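Local atomic coordinates of UDP-glucose 6-dehydrogenase (Pyrobaculum islandicum, PDB entry 3VTF), a protein that probably oxidises UDP-glucose to UDP-glucuronate, using two molecules of NAD+ for each sugar converted. Residues Glu92-Ile103 and Ala123-Ile131; Leu235-Asn243 and Gly270-Phe280. All blocks are in the same frame, centred on the assembly; numbering follows the deposited sequence.

Contact 1: residues Glu92-Ile103 and Ala123-Ile131; sequences EEAVAATDATFI and AARAVGRGI
Glu92 and Gly130 bring their CA atoms to 4.3 Å where helix 92-96 crosses helix 123-131 at -54°, while strand 100-103 runs nearly antiparallel (169°) to the latter. The close approach depends on Gly130: a CB there would collide with Val95 CB and Glu92 O. Val95 enters this surface as a knob into a hole formed by Ala126, Val127, Gly130 and Ile131. With its CG1 anti to the backbone N (chi1 177°), that branch lies 3.5 Å from Val127 O, leaving CG2 to meet Val127 CG2. In the Rossmann-type NAD-binding domain, helix 118-134 is the crossover of the beta-alpha-beta unit from strand 100-103 to strand 139-142, and the strand adds its own apolar contacts: Thr101 CG2 meets Val127 CG2 tip to tip at 3.6 Å, and Ile103 CG2 lies 3.9 Å from Ala123 CB. Thr101 OG1 instead hydrogen-bonds Ser25 OG on strand 23-27. Toward solvent, Arg129 forms a salt bridge with Glu92, gripping it side-on, NE (2.8 Å) and NH2 (2.9 Å) both donating to OE2, which lies in the guanidinium plane. A glutamine in place of Glu92 would probably leave the Arg129 charge without its mate on helix 92-96.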
loop_
_atom_site.group_PDB
_atom_site.type_symbol
_atom_site.label_atom_id
_atom_site.label_comp_id
_atom_site.label_asym_id
_atom_site.label_seq_id
_atom_site.Cartn_x
_atom_site.Cartn_y
_atom_site.Cartn_z
ATOM N N GLU A 92 -39.829 12.114 3.295
ATOM C CA GLU A 92 -40.101 13.580 3.296
ATOM C C GLU A 92 -40.404 14.132 4.659
ATOM O O GLU A 92 -39.962 15.244 5.033
ATOM C CB GLU A 92 -41.273 13.899 2.356
ATOM C CG GLU A 92 -40.982 13.634 0.890
ATOM C CD GLU A 92 -41.128 12.175 0.432
ATOM O OE1 GLU A 92 -41.390 11.196 1.226
ATOM O OE2 GLU A 92 -40.959 11.976 -0.794
ATOM N N GLU A 93 -41.136 13.358 5.463
ATOM C CA GLU A 93 -41.411 13.855 6.821
ATOM C C GLU A 93 -40.141 13.836 7.682
ATOM O O GLU A 93 -40.027 14.691 8.561
ATOM C CB GLU A 93 -42.458 13.002 7.526
ATOM C CG GLU A 93 -43.873 13.087 6.927
ATOM C CD GLU A 93 -44.697 11.879 7.383
ATOM O OE1 GLU A 93 -44.874 11.698 8.622
ATOM O OE2 GLU A 93 -45.070 11.050 6.523
ATOM N N ALA A 94 -39.257 12.824 7.509
ATOM C CA ALA A 94 -37.963 12.827 8.278
ATOM C C ALA A 94 -37.196 14.106 7.956
ATOM O O ALA A 94 -36.728 14.839 8.842
ATOM C CB ALA A 94 -37.122 11.627 7.927
ATOM N N VAL A 95 -37.085 14.382 6.661
ATOM C CA VAL A 95 -36.378 15.583 6.209
ATOM C C VAL A 95 -37.004 16.867 6.797
ATOM O O VAL A 95 -36.279 17.798 7.295
ATOM C CB VAL A 95 -36.379 15.628 4.672
ATOM C CG1 VAL A 95 -35.732 16.897 4.189
ATOM C CG2 VAL A 95 -35.609 14.408 4.139
ATOM N N ALA A 96 -38.339 16.982 6.689
ATOM C CA ALA A 96 -38.979 18.295 7.025
ATOM C C ALA A 96 -38.862 18.572 8.500
ATOM O O ALA A 96 -38.873 19.723 8.915
ATOM C CB ALA A 96 -40.441 18.345 6.575
ATOM N N ALA A 97 -38.635 17.524 9.296
ATOM C CA ALA A 97 -38.598 17.670 10.730
ATOM C C ALA A 97 -37.129 17.957 11.229
ATOM O O ALA A 97 -36.884 18.185 12.420
ATOM C CB ALA A 97 -39.218 16.397 11.404
ATOM N N THR A 98 -36.162 18.022 10.323
ATOM C CA THR A 98 -34.766 18.178 10.743
ATOM C C THR A 98 -34.056 19.324 9.976
ATOM O O THR A 98 -34.670 19.971 9.172
ATOM C CB THR A 98 -34.012 16.820 10.549
ATOM O OG1 THR A 98 -34.129 16.424 9.194
ATOM C CG2 THR A 98 -34.657 15.637 11.419
ATOM N N ASP A 99 -32.756 19.542 10.210
ATOM C CA ASP A 99 -32.019 20.584 9.514
ATOM C C ASP A 99 -30.920 20.045 8.608
ATOM O O ASP A 99 -30.435 20.761 7.744
ATOM C CB ASP A 99 -31.398 21.489 10.498
ATOM C CG ASP A 99 -32.460 22.360 11.204
ATOM O OD1 ASP A 99 -33.416 22.776 10.520
ATOM O OD2 ASP A 99 -32.293 22.585 12.399
ATOM N N ALA A 100 -30.533 18.772 8.798
ATOM C CA ALA A 100 -29.630 18.128 7.830
ATOM C C ALA A 100 -29.990 16.670 7.665
ATOM O O ALA A 100 -30.487 16.029 8.623
ATOM C CB ALA A 100 -28.185 18.251 8.389
ATOM N N THR A 101 -29.845 16.138 6.438
ATOM C CA THR A 101 -30.254 14.739 6.162
ATOM C C THR A 101 -28.992 14.011 5.647
ATOM O O THR A 101 -28.344 14.491 4.690
ATOM C CB THR A 101 -31.306 14.681 5.045
ATOM O OG1 THR A 101 -32.489 15.319 5.547
ATOM C CG2 THR A 101 -31.665 13.176 4.613
ATOM N N PHE A 102 -28.608 12.926 6.339
ATOM C CA PHE A 102 -27.549 12.042 5.825
ATOM C C PHE A 102 -28.120 11.018 4.858
ATOM O O PHE A 102 -28.946 10.160 5.227
ATOM C CB PHE A 102 -26.885 11.328 7.025
ATOM C CG PHE A 102 -26.095 12.323 7.869
ATOM C CD1 PHE A 102 -24.714 12.413 7.717
ATOM C CD2 PHE A 102 -26.728 13.163 8.788
ATOM C CE1 PHE A 102 -23.995 13.344 8.420
ATOM C CE2 PHE A 102 -25.996 14.109 9.502
ATOM C CZ PHE A 102 -24.640 14.199 9.328
ATOM N N ILE A 103 -27.668 11.045 3.608
ATOM C CA ILE A 103 -28.150 10.027 2.689
ATOM C C ILE A 103 -27.187 8.876 2.811
ATOM O O ILE A 103 -25.957 9.019 2.514
ATOM C CB ILE A 103 -28.172 10.569 1.239
ATOM C CG1 ILE A 103 -29.209 11.720 1.148
ATOM C CG2 ILE A 103 -28.384 9.437 0.193
ATOM C CD1 ILE A 103 -29.117 12.431 -0.225
ATOM N N ALA A 123 -33.338 9.322 -3.109
ATOM C CA ALA A 123 -33.303 9.852 -1.763
ATOM C C ALA A 123 -33.122 11.383 -1.875
ATOM O O ALA A 123 -33.690 12.109 -1.083
ATOM C CB ALA A 123 -32.075 9.266 -1.019
ATOM N N ALA A 124 -32.321 11.852 -2.851
ATOM C CA ALA A 124 -32.038 13.306 -2.953
ATOM C C ALA A 124 -33.418 14.003 -3.329
ATOM O O ALA A 124 -33.703 15.108 -2.880
ATOM C CB ALA A 124 -31.043 13.605 -4.078
ATOM N N ARG A 125 -34.208 13.357 -4.164
ATOM C CA ARG A 125 -35.516 13.988 -4.578
ATOM C C ARG A 125 -36.401 14.050 -3.351
ATOM O O ARG A 125 -37.146 15.031 -3.134
ATOM C CB ARG A 125 -36.177 13.166 -5.702
ATOM C CG ARG A 125 -35.427 13.364 -7.021
ATOM C CD ARG A 125 -36.207 12.927 -8.295
ATOM N NE ARG A 125 -35.311 13.080 -9.470
ATOM C CZ ARG A 125 -35.059 14.256 -10.058
ATOM N NH1 ARG A 125 -35.691 15.331 -9.637
ATOM N NH2 ARG A 125 -34.188 14.394 -11.053
ATOM N N ALA A 126 -36.356 12.990 -2.513
ATOM C CA ALA A 126 -37.138 13.056 -1.273
ATOM C C ALA A 126 -36.707 14.163 -0.363
ATOM O O ALA A 126 -37.540 14.825 0.288
ATOM C CB ALA A 126 -37.162 11.712 -0.525
ATOM N N VAL A 127 -35.392 14.369 -0.285
ATOM C CA VAL A 127 -34.850 15.432 0.468
ATOM C C VAL A 127 -35.374 16.751 -0.085
ATOM O O VAL A 127 -35.810 17.599 0.722
ATOM C CB VAL A 127 -33.304 15.398 0.506
ATOM C CG1 VAL A 127 -32.798 16.667 1.155
ATOM C CG2 VAL A 127 -32.808 14.156 1.376
ATOM N N GLY A 128 -35.322 16.904 -1.419
ATOM C CA GLY A 128 -35.830 18.164 -2.048
ATOM C C GLY A 128 -37.334 18.407 -1.672
ATOM O O GLY A 128 -37.725 19.468 -1.292
ATOM N N ARG A 129 -38.131 17.368 -1.694
ATOM C CA ARG A 129 -39.589 17.523 -1.278
ATOM C C ARG A 129 -39.721 17.902 0.195
ATOM O O ARG A 129 -40.511 18.750 0.592
ATOM C CB ARG A 129 -40.254 16.207 -1.601
ATOM C CG ARG A 129 -40.476 16.063 -3.107
ATOM C CD ARG A 129 -41.491 14.976 -3.434
ATOM N NE ARG A 129 -40.951 13.687 -3.067
ATOM C CZ ARG A 129 -40.244 12.877 -3.873
ATOM N NH1 ARG A 129 -40.037 13.169 -5.129
ATOM N NH2 ARG A 129 -39.784 11.729 -3.411
ATOM N N GLY A 130 -38.857 17.350 1.052
ATOM C CA GLY A 130 -38.976 17.687 2.481
ATOM C C GLY A 130 -38.558 19.120 2.699
ATOM O O GLY A 130 -39.144 19.840 3.528
ATOM N N ILE A 131 -37.533 19.568 1.958
ATOM C CA ILE A 131 -37.053 20.909 2.092
ATOM C C ILE A 131 -38.156 21.883 1.643
ATOM O O ILE A 131 -38.329 22.965 2.251
ATOM C CB ILE A 131 -35.753 21.041 1.258
ATOM C CG1 ILE A 131 -34.580 20.289 1.970
ATOM C CG2 ILE A 131 -35.322 22.505 1.128
ATOM C CD1 ILE A 131 -33.210 20.343 1.200
#

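Contact 2: residues Leu235-Asn243 and Gly270-Phe280; sequences LALKISFAN and GRHYFGAGLGF. With UPG (uridine-5'-diphosphate-glucose), chain B.
Ile239 and Tyr273 meet at 3.8 Å between CD1 atoms, on the densely packed side of the contact where helix 235-243 backs the loop 270-280. Ala236 CB lies over one face of the Phe280 ring, 23° off its normal, while Ile239 CG2 reaches that ring's edge. At the far end Asn243 OD1 accepts from Gly277 N at 2.6 Å, on a lone pair in the carbonyl plane. Lys238 bends at chi3 (34°), laying CE over a face of Phe274, 3.6 Å from CZ, and its NZ donates to two carbonyls: His272 O in the carbonyl plane, Gly270 O from above its plane. Arg268 O of the second subunit is a further acceptor. Packing is looser at His272, whose side chain leads away and stays 5.2 Å or more from residues 235-243, and at a water on Gly270 N that Lys238 NZ bonds only weakly. On the ligand side of the loop, the uracil points its C5 corner at one face of the Tyr273 ring, 3.5 Å above its centre, and Tyr273 OH donates to phosphate oxygen O1A. Gly275 reads the base edge through N to O4 (2.9 Å) and O from N3 (3.0 Å). Central to an inverse gamma turn, Gly275 belongs to the glycine-rich uridine-binding loop of the UDP-glucose dehydrogenase substrate site.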
loop_
_atom_site.group_PDB
_atom_site.type_symbol
_atom_site.label_atom_id
_atom_site.label_comp_id
_atom_site.label_asym_id
_atom_site.label_seq_id
_atom_site.Cartn_x
_atom_site.Cartn_y
_atom_site.Cartn_z
ATOM N N LEU A 235 -6.838 -0.284 0.165
ATOM C CA LEU A 235 -6.923 -1.485 1.030
ATOM C C LEU A 235 -7.067 -2.768 0.215
ATOM O O LEU A 235 -6.435 -3.805 0.520
ATOM C CB LEU A 235 -8.050 -1.363 2.031
ATOM C CG LEU A 235 -7.803 -0.201 3.052
ATOM C CD1 LEU A 235 -9.089 0.244 3.757
ATOM C CD2 LEU A 235 -6.743 -0.601 4.096
ATOM N N ALA A 236 -7.939 -2.730 -0.792
ATOM C CA ALA A 236 -8.089 -3.880 -1.680
ATOM C C ALA A 236 -6.765 -4.205 -2.375
ATOM O O ALA A 236 -6.417 -5.387 -2.552
ATOM C CB ALA A 236 -9.232 -3.591 -2.711
ATOM N N LEU A 237 -6.006 -3.152 -2.727
ATOM C CA LEU A 237 -4.720 -3.282 -3.380
ATOM C C LEU A 237 -3.724 -3.970 -2.434
ATOM O O LEU A 237 -2.896 -4.799 -2.894
ATOM C CB LEU A 237 -4.185 -1.885 -3.820
ATOM C CG LEU A 237 -2.779 -1.670 -4.319
ATOM C CD1 LEU A 237 -2.498 -0.285 -4.957
ATOM C CD2 LEU A 237 -1.878 -1.677 -3.106
ATOM N N LYS A 238 -3.718 -3.592 -1.146
ATOM C CA LYS A 238 -2.798 -4.310 -0.213
ATOM C C LYS A 238 -3.104 -5.746 -0.193
ATOM O O LYS A 238 -2.143 -6.534 -0.109
ATOM C CB LYS A 238 -2.861 -3.782 1.241
ATOM C CG LYS A 238 -2.631 -2.261 1.288
ATOM C CD LYS A 238 -2.221 -1.600 2.658
ATOM C CE LYS A 238 -1.330 -2.456 3.582
ATOM N NZ LYS A 238 -0.912 -1.692 4.858
ATOM N N ILE A 239 -4.400 -6.111 -0.119
ATOM C CA ILE A 239 -4.795 -7.516 -0.072
ATOM C C ILE A 239 -4.314 -8.257 -1.370
ATOM O O ILE A 239 -3.736 -9.362 -1.307
ATOM C CB ILE A 239 -6.321 -7.626 0.073
ATOM C CG1 ILE A 239 -6.751 -7.025 1.442
ATOM C CG2 ILE A 239 -6.788 -9.066 0.068
ATOM C CD1 ILE A 239 -8.257 -6.862 1.573
ATOM N N SER A 240 -4.576 -7.657 -2.524
ATOM C CA SER A 240 -4.216 -8.302 -3.806
ATOM C C SER A 240 -2.707 -8.355 -4.009
ATOM O O SER A 240 -2.178 -9.324 -4.608
ATOM C CB SER A 240 -4.897 -7.514 -4.981
ATOM O OG SER A 240 -6.232 -7.849 -4.971
ATOM N N PHE A 241 -2.010 -7.310 -3.566
ATOM C CA PHE A 241 -0.577 -7.354 -3.567
ATOM C C PHE A 241 -0.067 -8.528 -2.697
ATOM O O PHE A 241 0.875 -9.246 -3.092
ATOM C CB PHE A 241 0.065 -6.059 -3.181
ATOM C CG PHE A 241 1.543 -6.075 -3.270
ATOM C CD1 PHE A 241 2.162 -6.113 -4.511
ATOM C CD2 PHE A 241 2.317 -6.130 -2.148
ATOM C CE1 PHE A 241 3.559 -6.105 -4.661
ATOM C CE2 PHE A 241 3.705 -6.109 -2.235
ATOM C CZ PHE A 241 4.361 -6.083 -3.486
ATOM N N ALA A 242 -0.619 -8.678 -1.486
ATOM C CA ALA A 242 -0.199 -9.811 -0.592
ATOM C C ALA A 242 -0.470 -11.154 -1.321
ATOM O O ALA A 242 0.314 -12.105 -1.174
ATOM C CB ALA A 242 -0.923 -9.764 0.752
ATOM N N ASN A 243 -1.544 -11.178 -2.132
ATOM C CA ASN A 243 -1.886 -12.423 -2.838
ATOM C C ASN A 243 -0.954 -12.649 -3.998
ATOM O O ASN A 243 -0.502 -13.755 -4.218
ATOM C CB ASN A 243 -3.353 -12.403 -3.268
ATOM C CG ASN A 243 -4.237 -12.727 -2.095
ATOM O OD1 ASN A 243 -3.813 -13.531 -1.210
ATOM N ND2 ASN A 243 -5.471 -12.239 -2.111
ATOM N N GLY A 270 1.938 0.544 6.288
ATOM C CA GLY A 270 0.963 0.039 7.283
ATOM C C GLY A 270 1.053 -1.470 7.513
ATOM O O GLY A 270 1.133 -2.250 6.526
ATOM N N ARG A 271 1.105 -1.942 8.777
ATOM C CA ARG A 271 1.283 -3.439 8.893
ATOM C C ARG A 271 0.019 -4.239 8.599
ATOM O O ARG A 271 0.046 -5.442 8.295
ATOM C CB ARG A 271 1.878 -3.804 10.264
ATOM C CG ARG A 271 0.979 -3.399 11.394
ATOM C CD ARG A 271 1.830 -3.354 12.694
ATOM N NE ARG A 271 0.992 -2.811 13.769
ATOM C CZ ARG A 271 0.044 -3.502 14.420
ATOM N NH1 ARG A 271 -0.167 -4.786 14.151
ATOM N NH2 ARG A 271 -0.707 -2.910 15.350
ATOM N N HIS A 272 -1.112 -3.564 8.550
ATOM C CA HIS A 272 -2.361 -4.287 8.377
ATOM C C HIS A 272 -2.789 -4.433 6.917
ATOM O O HIS A 272 -2.409 -3.593 6.058
ATOM C CB HIS A 272 -3.429 -3.435 9.071
ATOM C CG HIS A 272 -3.096 -3.081 10.497
ATOM N ND1 HIS A 272 -3.125 -3.998 11.484
ATOM C CD2 HIS A 272 -2.763 -1.864 11.093
ATOM C CE1 HIS A 272 -2.838 -3.397 12.662
ATOM N NE2 HIS A 272 -2.637 -2.092 12.416
ATOM N N TYR A 273 -3.671 -5.383 6.704
ATOM C CA TYR A 273 -4.370 -5.683 5.409
ATOM C C TYR A 273 -3.427 -6.335 4.415
ATOM O O TYR A 273 -3.664 -6.266 3.214
ATOM C CB TYR A 273 -5.128 -4.437 4.812
ATOM C CG TYR A 273 -6.534 -4.400 5.332
ATOM C CD1 TYR A 273 -7.625 -4.408 4.462
ATOM C CD2 TYR A 273 -6.779 -4.458 6.697
ATOM C CE1 TYR A 273 -8.933 -4.392 4.968
ATOM C CE2 TYR A 273 -8.061 -4.523 7.205
ATOM C CZ TYR A 273 -9.118 -4.479 6.347
ATOM O OH TYR A 273 -10.351 -4.406 6.898
ATOM N N PHE A 274 -2.374 -7.012 4.935
ATOM C CA PHE A 274 -1.609 -7.911 4.040
ATOM C C PHE A 274 -2.011 -9.366 4.332
ATOM O O PHE A 274 -1.189 -10.266 4.172
ATOM C CB PHE A 274 -0.092 -7.749 4.287
ATOM C CG PHE A 274 0.487 -6.481 3.791
ATOM C CD1 PHE A 274 0.315 -6.086 2.402
ATOM C CD2 PHE A 274 1.288 -5.710 4.591
ATOM C CE1 PHE A 274 0.900 -4.978 1.891
ATOM C CE2 PHE A 274 1.876 -4.574 4.068
ATOM C CZ PHE A 274 1.736 -4.214 2.722
ATOM N N GLY A 275 -3.284 -9.615 4.632
ATOM C CA GLY A 275 -3.725 -10.970 4.872
ATOM C C GLY A 275 -4.042 -11.704 3.570
ATOM O O GLY A 275 -5.202 -11.732 3.100
ATOM N N ALA A 276 -3.011 -12.348 3.027
ATOM C CA ALA A 276 -3.137 -13.095 1.789
ATOM C C ALA A 276 -4.165 -14.192 2.031
ATOM O O ALA A 276 -4.405 -14.600 3.162
ATOM C CB ALA A 276 -1.777 -13.723 1.491
ATOM N N GLY A 277 -4.802 -14.652 0.974
ATOM C CA GLY A 277 -5.792 -15.744 1.060
ATOM C C GLY A 277 -6.772 -15.671 -0.088
ATOM O O GLY A 277 -6.378 -15.389 -1.222
ATOM N N LEU A 278 -8.032 -16.002 0.196
ATOM C CA LEU A 278 -9.021 -16.112 -0.875
ATOM C C LEU A 278 -9.435 -14.800 -1.488
ATOM O O LEU A 278 -10.154 -14.797 -2.502
ATOM C CB LEU A 278 -10.289 -16.794 -0.355
ATOM C CG LEU A 278 -10.258 -18.277 -0.082
ATOM C CD1 LEU A 278 -11.722 -18.648 0.245
ATOM C CD2 LEU A 278 -9.923 -18.928 -1.407
ATOM N N GLY A 279 -9.013 -13.702 -0.879
ATOM C CA GLY A 279 -9.278 -12.337 -1.421
ATOM C C GLY A 279 -10.364 -11.620 -0.662
ATOM O O GLY A 279 -10.863 -12.144 0.371
ATOM N N PHE A 280 -10.836 -10.484 -1.192
ATOM C CA PHE A 280 -11.866 -9.712 -0.400
ATOM C C PHE A 280 -13.244 -9.968 -0.963
ATOM O O PHE A 280 -13.419 -10.046 -2.211
ATOM C CB PHE A 280 -11.505 -8.201 -0.412
ATOM C CG PHE A 280 -11.058 -7.686 -1.806
ATOM C CD1 PHE A 280 -12.010 -7.212 -2.717
ATOM C CD2 PHE A 280 -9.723 -7.648 -2.180
ATOM C CE1 PHE A 280 -11.679 -6.750 -3.965
ATOM C CE2 PHE A 280 -9.339 -7.187 -3.440
ATOM C CZ PHE A 280 -10.340 -6.741 -4.367
HETATM N N1 UPG B . -9.618 -9.209 3.933
HETATM C C2 UPG B . -8.539 -9.987 3.417
HETATM N N3 UPG B . -7.311 -9.789 3.900
HETATM C C4 UPG B . -7.085 -8.789 4.834
HETATM C C5 UPG B . -8.137 -7.962 5.361
HETATM C C6 UPG B . -9.420 -8.194 4.826
HETATM O O2 UPG B . -8.723 -10.883 2.533
HETATM O O4 UPG B . -5.885 -8.599 5.228
HETATM C C1C UPG B . -10.936 -9.485 3.315
HETATM C C2C UPG B . -11.959 -9.784 4.394
HETATM O O2C UPG B . -12.023 -11.173 4.709
HETATM C C3C UPG B . -13.273 -9.306 3.738
HETATM C C4C UPG B . -12.844 -8.131 2.858
HETATM O O4C UPG B . -11.404 -8.223 2.786
HETATM O O3C UPG B . -13.737 -10.322 2.809
HETATM C C5C UPG B . -13.216 -6.749 3.448
HETATM O O5C UPG B . -12.915 -6.782 4.848
HETATM P PA UPG B . -13.235 -5.424 5.795
HETATM O O1A UPG B . -12.369 -4.212 5.322
HETATM O O2A UPG B . -13.295 -5.881 7.274
HETATM O O3A UPG B . -14.813 -5.299 5.496
HETATM P PB UPG B . -15.791 -4.002 5.261
HETATM O O1B UPG B . -16.816 -4.011 6.366
HETATM O O2B UPG B . -16.236 -4.416 3.836
HETATM O O3B UPG B . -15.000 -2.627 5.422
HETATM C "C1'" UPG B . -14.515 -1.902 4.250
HETATM C "C2'" UPG B . -13.455 -0.938 4.737
HETATM C "C3'" UPG B . -14.157 0.178 5.546
HETATM C "C4'" UPG B . -15.216 0.829 4.625
HETATM C "C5'" UPG B . -16.314 -0.262 4.307
HETATM C "C6'" UPG B . -17.453 0.164 3.354
HETATM O "O2'" UPG B . -12.707 -1.840 5.642
HETATM O "O3'" UPG B . -13.159 1.108 5.920
HETATM O "O4'" UPG B . -15.861 1.868 5.394
HETATM O "O5'" UPG B . -15.562 -1.243 3.537
HETATM O "O6'" UPG B . -16.972 1.179 2.440
HETATM O O HOH W 1 0.561 1.156 3.723
#

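How the contacts relate
Contact 1 is complete in the sequence before the first residue of contact 2, and the chain's centre falls between them, with contact centres 39 Å apart and nearest atoms about 19 Å apart. They share no helix, strand or sheet. Residues 92-103 and 123-131 belong to the NAD-binding domain, whose mixed sheet includes strand 100-103; Ile103 is about 8 Å, side chain to side chain, from Thr107, a predicted NAD+ site. Residues 235-243 and 270-280 belong to the central domain, on the long helix 221-251 and the loop leading to helix 285-298, and face bound UDP-glucose and the second subunit. This separation is consistent with cofactor and substrate being held by different parts of the chain.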